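Local coordinates for protein ATP phosphoribosyltransferase regulatory subunit (Bacillus halodurans, PDB 3OD1) that is probably required, together with the HisG subunit, for the first step of histidine biosynthesis and may allow feedback regulation of ATP phosphoribosyltransferase by histidine, at residues R91-Y102 with L304-Q312; G226-R234 with L246-E257. All coordinates share one frame; numbering follows the deposited sequence. Where two conformers were deposited one is given.

Contact 1. Residues R91-Y102 with L304-Q312; sequences RLVASSLKDRAY and LSKFHRPAQ
A Schellman motif closes the short helix 303-306, and R309, the residue just after its C-prime position H308, reaches across to the loop that follows helix 86-94. Its side chain runs out with CG anti to the backbone N (chi1 -164°) and stays extended as far as NE, which carries the guanidinium among the backbone carbonyls of the loop. NH2 of R309 gives a nearly straight bond to R100 O at 2.7 Å, in the guanidinium plane. R309 NH1 donates to V93 O at 3.0 Å, again within that plane but above the plane of the carbonyl, and only weakly to L97 O. One face of the group lies flat on the Y102 ring, a cation-pi stack with planes 16° apart and CZ of R309 3.9 Å from the ring centroid; the opposite face meets K98 O. Y102 OH donates to R309 O at 3.1 Å, while a water joins Y102 N to R309 NH2. Two residues before R309, the F307 ring lays a face over the backbone of R91, whose guanidinium is bound to E52 and to D18 of the second subunit. An arginine that binds several loop carbonyls and stacks on a tyrosine here joins two connections of the class II aminoacyl-tRNA synthetase fold.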
loop_
_atom_site.group_PDB
_atom_site.type_symbol
_atom_site.label_atom_id
_atom_site.label_comp_id
_atom_site.label_asym_id
_atom_site.label_seq_id
_atom_site.Cartn_x
_atom_site.Cartn_y
_atom_site.Cartn_z
ATOM N N ARG B 91 4.565 -3.705 -18.744
ATOM C CA ARG B 91 6.018 -3.529 -18.705
ATOM C C ARG B 91 6.686 -4.691 -17.979
ATOM O O ARG B 91 7.690 -5.237 -18.434
ATOM C CB ARG B 91 6.422 -2.201 -18.038
ATOM C CG ARG B 91 7.964 -1.994 -17.973
ATOM C CD ARG B 91 8.380 -0.698 -17.252
ATOM N NE ARG B 91 7.737 -0.554 -15.942
ATOM C CZ ARG B 91 7.868 -1.408 -14.930
ATOM N NH1 ARG B 91 8.636 -2.483 -15.051
ATOM N NH2 ARG B 91 7.216 -1.190 -13.789
ATOM N N LEU B 92 6.117 -5.062 -16.841
ATOM C CA LEU B 92 6.677 -6.113 -16.003
ATOM C C LEU B 92 6.705 -7.410 -16.790
ATOM O O LEU B 92 7.726 -8.105 -16.836
ATOM C CB LEU B 92 5.808 -6.261 -14.754
ATOM C CG LEU B 92 6.395 -6.757 -13.440
ATOM C CD1 LEU B 92 5.293 -6.850 -12.411
ATOM C CD2 LEU B 92 7.039 -8.106 -13.642
ATOM N N VAL B 93 5.576 -7.720 -17.421
ATOM C CA VAL B 93 5.402 -8.937 -18.203
ATOM C C VAL B 93 6.399 -9.065 -19.352
ATOM O O VAL B 93 6.902 -10.159 -19.603
ATOM C CB VAL B 93 3.963 -9.045 -18.761
ATOM C CG1 VAL B 93 3.847 -10.200 -19.760
ATOM C CG2 VAL B 93 2.975 -9.221 -17.615
ATOM N N ALA B 94 6.675 -7.962 -20.047
ATOM C CA ALA B 94 7.570 -7.998 -21.202
ATOM C C ALA B 94 9.045 -7.941 -20.810
ATOM O O ALA B 94 9.907 -8.067 -21.668
ATOM C CB ALA B 94 7.251 -6.873 -22.172
ATOM N N SER B 95 9.339 -7.754 -19.528
ATOM C CA SER B 95 10.733 -7.649 -19.094
ATOM C C SER B 95 11.083 -8.643 -17.990
ATOM O O SER B 95 11.599 -9.721 -18.277
ATOM C CB SER B 95 11.047 -6.223 -18.649
ATOM O OG SER B 95 10.183 -5.822 -17.610
ATOM N N SER B 96 10.806 -8.267 -16.741
ATOM C CA SER B 96 11.061 -9.099 -15.558
ATOM C C SER B 96 10.511 -10.522 -15.696
ATOM O O SER B 96 11.115 -11.486 -15.224
ATOM C CB SER B 96 10.433 -8.451 -14.308
ATOM O OG SER B 96 10.986 -7.173 -13.989
ATOM N N LEU B 97 9.347 -10.644 -16.323
ATOM C CA LEU B 97 8.674 -11.930 -16.422
ATOM C C LEU B 97 8.645 -12.438 -17.849
ATOM O O LEU B 97 7.770 -13.228 -18.192
ATOM C CB LEU B 97 7.226 -11.812 -15.936
ATOM C CG LEU B 97 6.928 -11.329 -14.518
ATOM C CD1 LEU B 97 5.419 -11.146 -14.339
ATOM C CD2 LEU B 97 7.490 -12.290 -13.486
ATOM N N LYS B 98 9.581 -11.986 -18.683
ATOM C CA LYS B 98 9.546 -12.339 -20.101
ATOM C C LYS B 98 9.687 -13.837 -20.316
ATOM O O LYS B 98 9.173 -14.385 -21.296
ATOM C CB LYS B 98 10.605 -11.573 -20.905
ATOM C CG LYS B 98 12.038 -11.744 -20.426
ATOM C CD LYS B 98 12.980 -10.986 -21.349
ATOM C CE LYS B 98 14.266 -10.582 -20.645
ATOM N NZ LYS B 98 14.071 -9.446 -19.695
ATOM N N ASP B 99 10.369 -14.499 -19.385
ATOM C CA ASP B 99 10.586 -15.936 -19.485
ATOM C C ASP B 99 9.506 -16.770 -18.785
ATOM O O ASP B 99 9.616 -17.996 -18.695
ATOM C CB ASP B 99 11.984 -16.301 -18.988
ATOM C CG ASP B 99 13.061 -15.967 -20.004
ATOM O OD1 ASP B 99 12.952 -16.446 -21.155
ATOM O OD2 ASP B 99 14.007 -15.224 -19.661
ATOM N N ARG B 100 8.462 -16.108 -18.296
ATOM C CA ARG B 100 7.292 -16.834 -17.826
ATOM C C ARG B 100 6.291 -16.924 -18.974
ATOM O O ARG B 100 5.835 -15.903 -19.490
ATOM C CB ARG B 100 6.682 -16.153 -16.599
ATOM C CG ARG B 100 7.715 -15.762 -15.554
ATOM C CD ARG B 100 7.157 -15.838 -14.139
ATOM N NE ARG B 100 8.120 -15.341 -13.155
ATOM C CZ ARG B 100 7.895 -15.273 -11.844
ATOM N NH1 ARG B 100 6.732 -15.679 -11.342
ATOM N NH2 ARG B 100 8.836 -14.796 -11.035
ATOM N N ALA B 101 5.968 -18.150 -19.376
ATOM C CA ALA B 101 5.112 -18.393 -20.532
ATOM C C ALA B 101 3.664 -17.988 -20.282
ATOM O O ALA B 101 3.157 -18.101 -19.159
ATOM C CB ALA B 101 5.185 -19.864 -20.956
ATOM N N TYR B 102 3.002 -17.516 -21.338
ATOM C CA TYR B 102 1.587 -17.173 -21.261
ATOM C C TYR B 102 0.778 -18.453 -21.080
ATOM O O TYR B 102 1.237 -19.527 -21.466
ATOM C CB TYR B 102 1.136 -16.434 -22.524
ATOM C CG TYR B 102 1.656 -15.013 -22.653
ATOM C CD1 TYR B 102 1.951 -14.475 -23.903
ATOM C CD2 TYR B 102 1.848 -14.203 -21.528
ATOM C CE1 TYR B 102 2.422 -13.175 -24.044
ATOM C CE2 TYR B 102 2.327 -12.887 -21.660
ATOM C CZ TYR B 102 2.610 -12.383 -22.927
ATOM O OH TYR B 102 3.076 -11.091 -23.087
ATOM N N LEU B 304 0.245 -4.969 -25.077
ATOM C CA LEU B 304 1.478 -5.733 -24.874
ATOM C C LEU B 304 2.443 -5.602 -26.050
ATOM O O LEU B 304 3.665 -5.704 -25.871
ATOM C CB LEU B 304 1.192 -7.208 -24.554
ATOM C CG LEU B 304 1.029 -7.561 -23.065
ATOM C CD1 LEU B 304 2.330 -7.346 -22.294
ATOM C CD2 LEU B 304 -0.096 -6.757 -22.427
ATOM N N SER B 305 1.897 -5.375 -27.245
ATOM C CA SER B 305 2.717 -5.163 -28.438
ATOM C C SER B 305 3.599 -3.934 -28.293
ATOM O O SER B 305 4.721 -3.914 -28.789
ATOM C CB SER B 305 1.847 -5.011 -29.686
ATOM O OG SER B 305 1.208 -6.231 -30.003
ATOM N N LYS B 306 3.083 -2.905 -27.624
ATOM C CA LYS B 306 3.853 -1.686 -27.388
ATOM C C LYS B 306 5.054 -1.908 -26.464
ATOM O O LYS B 306 5.955 -1.075 -26.414
ATOM C CB LYS B 306 2.954 -0.577 -26.845
ATOM C CG LYS B 306 1.933 -0.114 -27.856
ATOM C CD LYS B 306 0.961 0.876 -27.276
ATOM C CE LYS B 306 -0.145 1.185 -28.283
ATOM N NZ LYS B 306 -1.066 2.230 -27.741
ATOM N N PHE B 307 5.056 -3.023 -25.734
ATOM C CA PHE B 307 6.206 -3.409 -24.912
ATOM C C PHE B 307 6.999 -4.539 -25.552
ATOM O O PHE B 307 7.891 -5.106 -24.921
ATOM C CB PHE B 307 5.762 -3.813 -23.502
ATOM C CG PHE B 307 5.265 -2.667 -22.700
ATOM C CD1 PHE B 307 6.143 -1.902 -21.956
ATOM C CD2 PHE B 307 3.924 -2.316 -22.728
ATOM C CE1 PHE B 307 5.688 -0.819 -21.223
ATOM C CE2 PHE B 307 3.462 -1.235 -22.013
ATOM C CZ PHE B 307 4.349 -0.485 -21.255
ATOM N N HIS B 308 6.638 -4.863 -26.794
ATOM C CA HIS B 308 7.354 -5.832 -27.622
ATOM C C HIS B 308 7.182 -7.281 -27.192
ATOM O O HIS B 308 8.021 -8.130 -27.495
ATOM C CB HIS B 308 8.833 -5.457 -27.744
ATOM C CG HIS B 308 9.049 -4.019 -28.092
ATOM N ND1 HIS B 308 9.663 -3.128 -27.236
ATOM C CD2 HIS B 308 8.690 -3.306 -29.186
ATOM C CE1 HIS B 308 9.691 -1.933 -27.799
ATOM N NE2 HIS B 308 9.105 -2.013 -28.980
ATOM N N ARG B 309 6.086 -7.563 -26.497
ATOM C CA ARG B 309 5.702 -8.947 -26.233
ATOM C C ARG B 309 4.216 -9.142 -26.541
ATOM O O ARG B 309 3.416 -9.407 -25.630
ATOM C CB ARG B 309 6.000 -9.359 -24.789
ATOM C CG ARG B 309 5.977 -10.879 -24.614
ATOM C CD ARG B 309 6.167 -11.331 -23.168
ATOM N NE ARG B 309 5.881 -12.758 -23.054
ATOM C CZ ARG B 309 5.928 -13.462 -21.928
ATOM N NH1 ARG B 309 6.261 -12.884 -20.785
ATOM N NH2 ARG B 309 5.644 -14.759 -21.956
ATOM N N PRO B 310 3.848 -9.021 -27.830
ATOM C CA PRO B 310 2.435 -8.991 -28.227
ATOM C C PRO B 310 1.658 -10.106 -27.559
ATOM O O PRO B 310 2.131 -11.247 -27.502
ATOM C CB PRO B 310 2.485 -9.243 -29.740
ATOM C CG PRO B 310 3.840 -8.794 -30.159
ATOM C CD PRO B 310 4.755 -9.072 -28.992
ATOM N N ALA B 311 0.473 -9.773 -27.058
ATOM C CA ALA B 311 -0.444 -10.774 -26.532
ATOM C C ALA B 311 -1.826 -10.171 -26.435
ATOM O O ALA B 311 -1.966 -8.957 -26.326
ATOM C CB ALA B 311 0.007 -11.253 -25.166
ATOM N N GLN B 312 -2.842 -11.024 -26.508
ATOM C CA GLN B 312 -4.192 -10.627 -26.156
ATOM C C GLN B 312 -4.207 -10.483 -24.639
ATOM O O GLN B 312 -3.397 -11.096 -23.942
ATOM C CB GLN B 312 -5.204 -11.684 -26.629
ATOM C CG GLN B 312 -5.020 -12.087 -28.085
ATOM C CD GLN B 312 -5.976 -13.188 -28.517
ATOM O OE1 GLN B 312 -7.157 -12.934 -28.762
ATOM N NE2 GLN B 312 -5.468 -14.419 -28.613
HETATM O O HOH W 1 4.899 -17.271 -23.622
#

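Contact 2. Residues G226-R234 with L246-E257; sequences GRAAIEEAR and LAEMTKLYEVLE
R227 lies across the Y253 ring, its aliphatic part over one face. CG of R227 stands 3.8 Å from the centroid of the Y253 ring in a CH-pi contact, and the bends at chi2 and chi3 bring the guanidinium round until Y253 CE2 sits over its face, the two planes 62° apart. NH2 of R227 then comes within 3.2 Å of E257 OE2, a salt bridge of charge alone, since the oxygen stands off the plane of the guanidinium. Helices 228-234 and 246-257 pack almost antiparallel (165°) as a helical hairpin, with axes 10.5 Å apart. Between them I230 and L246 run alongside each other, pointing opposite ways; CG2 of I230 meets L246 CD2 at 3.7 Å and also T250 CG2, and I230 touches F267 of strand 265-268 as well. L246 CD2 presses tightly on A233 CB, and its other methyl, CD1, rests against R234 CA. R234 holds E231 through two nitrogens, NE to OE1 at 2.6 Å and NH1 to OE2, which leaves an edge of its guanidinium against T250 CG2. With an alanine here, the E231 carboxylate is likely to lose its mate and T250 CG2 part of its cover.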
loop_
_atom_site.group_PDB
_atom_site.type_symbol
_atom_site.label_atom_id
_atom_site.label_comp_id
_atom_site.label_asym_id
_atom_site.label_seq_id
_atom_site.Cartn_x
_atom_site.Cartn_y
_atom_site.Cartn_z
ATOM N N GLY B 226 -31.447 -7.353 -21.355
ATOM C CA GLY B 226 -31.048 -8.710 -21.037
ATOM C C GLY B 226 -30.457 -9.415 -22.241
ATOM O O GLY B 226 -30.175 -8.787 -23.262
ATOM N N ARG B 227 -30.280 -10.728 -22.119
ATOM C CA ARG B 227 -29.732 -11.552 -23.192
ATOM C C ARG B 227 -30.452 -11.301 -24.525
ATOM O O ARG B 227 -29.898 -11.549 -25.600
ATOM C CB ARG B 227 -29.827 -13.032 -22.801
ATOM C CG ARG B 227 -28.962 -13.983 -23.617
ATOM C CD ARG B 227 -29.802 -15.124 -24.178
ATOM N NE ARG B 227 -29.330 -16.456 -23.796
ATOM C CZ ARG B 227 -29.967 -17.265 -22.951
ATOM N NH1 ARG B 227 -31.105 -16.879 -22.385
ATOM N NH2 ARG B 227 -29.468 -18.463 -22.673
ATOM N N ALA B 228 -31.685 -10.808 -24.445
ATOM C CA ALA B 228 -32.488 -10.537 -25.637
ATOM C C ALA B 228 -31.874 -9.440 -26.495
ATOM O O ALA B 228 -32.012 -9.449 -27.715
ATOM C CB ALA B 228 -33.907 -10.160 -25.241
ATOM N N ALA B 229 -31.196 -8.495 -25.849
ATOM C CA ALA B 229 -30.634 -7.336 -26.539
ATOM C C ALA B 229 -29.684 -7.731 -27.658
ATOM O O ALA B 229 -29.575 -7.027 -28.664
ATOM C CB ALA B 229 -29.933 -6.415 -25.551
ATOM N N ILE B 230 -28.999 -8.859 -27.482
ATOM C CA ILE B 230 -28.032 -9.323 -28.470
ATOM C C ILE B 230 -28.751 -9.762 -29.734
ATOM O O ILE B 230 -28.217 -9.653 -30.837
ATOM C CB ILE B 230 -27.181 -10.493 -27.940
ATOM C CG1 ILE B 230 -26.387 -10.062 -26.704
ATOM C CG2 ILE B 230 -26.238 -11.012 -29.032
ATOM C CD1 ILE B 230 -25.521 -11.162 -26.132
ATOM N N GLU B 231 -29.973 -10.253 -29.571
ATOM C CA GLU B 231 -30.766 -10.684 -30.717
ATOM C C GLU B 231 -31.188 -9.485 -31.562
ATOM O O GLU B 231 -30.996 -9.477 -32.778
ATOM C CB GLU B 231 -31.971 -11.500 -30.259
ATOM C CG GLU B 231 -31.583 -12.699 -29.411
ATOM C CD GLU B 231 -30.453 -13.500 -30.033
ATOM O OE1 GLU B 231 -30.414 -13.603 -31.278
ATOM O OE2 GLU B 231 -29.604 -14.026 -29.280
ATOM N N GLU B 232 -31.735 -8.463 -30.906
ATOM C CA GLU B 232 -32.090 -7.218 -31.580
ATOM C C GLU B 232 -30.858 -6.559 -32.212
ATOM O O GLU B 232 -30.968 -5.800 -33.175
ATOM C CB GLU B 232 -32.753 -6.248 -30.597
ATOM C CG GLU B 232 -33.228 -6.893 -29.297
ATOM C CD GLU B 232 -34.716 -7.202 -29.290
ATOM O OE1 GLU B 232 -35.166 -8.028 -30.113
ATOM O OE2 GLU B 232 -35.438 -6.622 -28.450
ATOM N N ALA B 233 -29.681 -6.842 -31.664
ATOM C CA ALA B 233 -28.458 -6.254 -32.196
ATOM C C ALA B 233 -28.117 -6.853 -33.558
ATOM O O ALA B 233 -27.519 -6.189 -34.412
ATOM C CB ALA B 233 -27.295 -6.428 -31.209
ATOM N N ARG B 234 -28.503 -8.108 -33.762
ATOM C CA ARG B 234 -28.196 -8.806 -35.014
ATOM C C ARG B 234 -28.791 -8.119 -36.251
ATOM O O ARG B 234 -28.212 -8.168 -37.333
ATOM C CB ARG B 234 -28.642 -10.272 -34.949
ATOM C CG ARG B 234 -27.829 -11.120 -33.985
ATOM C CD ARG B 234 -28.176 -12.591 -34.098
ATOM N NE ARG B 234 -28.285 -13.216 -32.784
ATOM C CZ ARG B 234 -27.259 -13.705 -32.091
ATOM N NH1 ARG B 234 -27.466 -14.254 -30.904
ATOM N NH2 ARG B 234 -26.028 -13.646 -32.582
ATOM N N LEU B 246 -20.876 -10.047 -32.206
ATOM C CA LEU B 246 -22.097 -10.595 -31.635
ATOM C C LEU B 246 -21.873 -12.037 -31.157
ATOM O O LEU B 246 -22.406 -12.446 -30.129
ATOM C CB LEU B 246 -23.242 -10.530 -32.649
ATOM C CG LEU B 246 -23.907 -9.164 -32.852
ATOM C CD1 LEU B 246 -24.553 -9.050 -34.230
ATOM C CD2 LEU B 246 -24.920 -8.887 -31.755
ATOM N N ALA B 247 -21.074 -12.798 -31.903
ATOM C CA ALA B 247 -20.819 -14.194 -31.556
ATOM C C ALA B 247 -20.013 -14.313 -30.275
ATOM O O ALA B 247 -20.208 -15.244 -29.488
ATOM C CB ALA B 247 -20.100 -14.913 -32.698
ATOM N N GLU B 248 -19.096 -13.372 -30.073
ATOM C CA GLU B 248 -18.293 -13.354 -28.860
ATOM C C GLU B 248 -19.156 -13.025 -27.650
ATOM O O GLU B 248 -18.983 -13.605 -26.575
ATOM C CB GLU B 248 -17.130 -12.380 -29.006
ATOM C CG GLU B 248 -16.108 -12.877 -30.007
ATOM C CD GLU B 248 -15.030 -11.866 -30.300
ATOM O OE1 GLU B 248 -15.181 -10.696 -29.891
ATOM O OE2 GLU B 248 -14.031 -12.243 -30.943
HETATM N N MSE B 249 -20.107 -12.116 -27.834
HETATM C CA MSE B 249 -21.028 -11.804 -26.757
HETATM C C MSE B 249 -21.930 -12.980 -26.407
HETATM O O MSE B 249 -22.194 -13.228 -25.234
HETATM C CB MSE B 249 -21.817 -10.523 -27.036
HETATM C CG MSE B 249 -21.189 -9.312 -26.323
HETATM SE SE MSE B 249 -22.021 -7.621 -26.792
HETATM C CE MSE B 249 -22.019 -7.824 -28.733
ATOM N N THR B 250 -22.383 -13.721 -27.409
ATOM C CA THR B 250 -23.254 -14.859 -27.138
ATOM C C THR B 250 -22.498 -15.990 -26.444
ATOM O O THR B 250 -22.993 -16.575 -25.482
ATOM C CB THR B 250 -23.952 -15.389 -28.415
ATOM O OG1 THR B 250 -23.001 -16.073 -29.242
ATOM C CG2 THR B 250 -24.562 -14.236 -29.188
ATOM N N LYS B 251 -21.309 -16.311 -26.931
ATOM C CA LYS B 251 -20.512 -17.311 -26.237
ATOM C C LYS B 251 -20.105 -16.847 -24.834
ATOM O O LYS B 251 -20.046 -17.653 -23.902
ATOM C CB LYS B 251 -19.283 -17.729 -27.034
ATOM C CG LYS B 251 -18.519 -18.832 -26.323
ATOM C CD LYS B 251 -17.644 -19.642 -27.258
ATOM C CE LYS B 251 -17.063 -20.848 -26.524
ATOM N NZ LYS B 251 -16.015 -21.540 -27.324
ATOM N N LEU B 252 -19.827 -15.553 -24.685
ATOM C CA LEU B 252 -19.502 -14.985 -23.374
ATOM C C LEU B 252 -20.646 -15.218 -22.393
ATOM O O LEU B 252 -20.423 -15.636 -21.252
ATOM C CB LEU B 252 -19.214 -13.485 -23.484
ATOM C CG LEU B 252 -18.981 -12.763 -22.162
ATOM C CD1 LEU B 252 -17.887 -13.471 -21.369
ATOM C CD2 LEU B 252 -18.647 -11.287 -22.407
ATOM N N TYR B 253 -21.874 -14.962 -22.839
ATOM C CA TYR B 253 -23.033 -15.153 -21.971
ATOM C C TYR B 253 -23.155 -16.620 -21.566
ATOM O O TYR B 253 -23.472 -16.922 -20.427
ATOM C CB TYR B 253 -24.334 -14.658 -22.627
ATOM C CG TYR B 253 -25.513 -14.689 -21.676
ATOM C CD1 TYR B 253 -25.611 -13.769 -20.635
ATOM C CD2 TYR B 253 -26.511 -15.646 -21.799
ATOM C CE1 TYR B 253 -26.670 -13.794 -19.746
ATOM C CE2 TYR B 253 -27.585 -15.678 -20.915
ATOM C CZ TYR B 253 -27.655 -14.750 -19.889
ATOM O OH TYR B 253 -28.705 -14.768 -18.998
ATOM N N GLU B 254 -22.899 -17.522 -22.508
ATOM C CA GLU B 254 -22.943 -18.954 -22.232
ATOM C C GLU B 254 -21.939 -19.341 -21.155
ATOM O O GLU B 254 -22.268 -20.090 -20.228
ATOM C CB GLU B 254 -22.679 -19.764 -23.517
ATOM C CG GLU B 254 -23.800 -19.672 -24.542
ATOM C CD GLU B 254 -23.459 -20.347 -25.871
ATOM O OE1 GLU B 254 -22.339 -20.892 -26.016
ATOM O OE2 GLU B 254 -24.317 -20.320 -26.774
ATOM N N VAL B 255 -20.714 -18.831 -21.281
ATOM C CA VAL B 255 -19.675 -19.063 -20.275
ATOM C C VAL B 255 -20.106 -18.559 -18.904
ATOM O O VAL B 255 -19.915 -19.238 -17.894
ATOM C CB VAL B 255 -18.339 -18.383 -20.653
ATOM C CG1 VAL B 255 -17.306 -18.591 -19.546
ATOM C CG2 VAL B 255 -17.811 -18.921 -21.987
ATOM N N LEU B 256 -20.689 -17.367 -18.857
ATOM C CA LEU B 256 -21.132 -16.807 -17.574
ATOM C C LEU B 256 -22.241 -17.659 -16.944
ATOM O O LEU B 256 -22.310 -17.811 -15.713
ATOM C CB LEU B 256 -21.565 -15.343 -17.742
ATOM C CG LEU B 256 -20.418 -14.386 -18.083
ATOM C CD1 LEU B 256 -20.920 -12.985 -18.389
ATOM C CD2 LEU B 256 -19.417 -14.366 -16.929
ATOM N N GLU B 257 -23.100 -18.220 -17.796
ATOM C CA GLU B 257 -24.143 -19.130 -17.331
ATOM C C GLU B 257 -23.507 -20.320 -16.631
ATOM O O GLU B 257 -23.926 -20.706 -15.541
ATOM C CB GLU B 257 -25.014 -19.618 -18.501
ATOM C CG GLU B 257 -25.875 -18.533 -19.132
ATOM C CD GLU B 257 -26.906 -19.094 -20.094
ATOM O OE1 GLU B 257 -26.515 -19.670 -21.132
ATOM O OE2 GLU B 257 -28.113 -18.960 -19.805
#

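How the contacts relate
Contact 2 falls entirely within the 201 residues that separate the two segments of contact 1, so a chain that leaves R91-Y102 completes the helical hairpin before it returns at L304-Q312. The centres lie about 31 Å apart and the nearest atoms about 7 Å apart, without touching. Both nevertheless border one mixed sheet: contact 1, an arginine held by loop carbonyls, joins two connections beside strands 104-113 and 125-134, whereas contact 2 packs a helix pair against strands 265-268 and 162-167, farther across it. All four segments belong to the histidyl-tRNA synthetase family region, and each contact also reaches the second subunit, so different kinds of packing serve separate parts of one synthetase-like body close to its dimer partner.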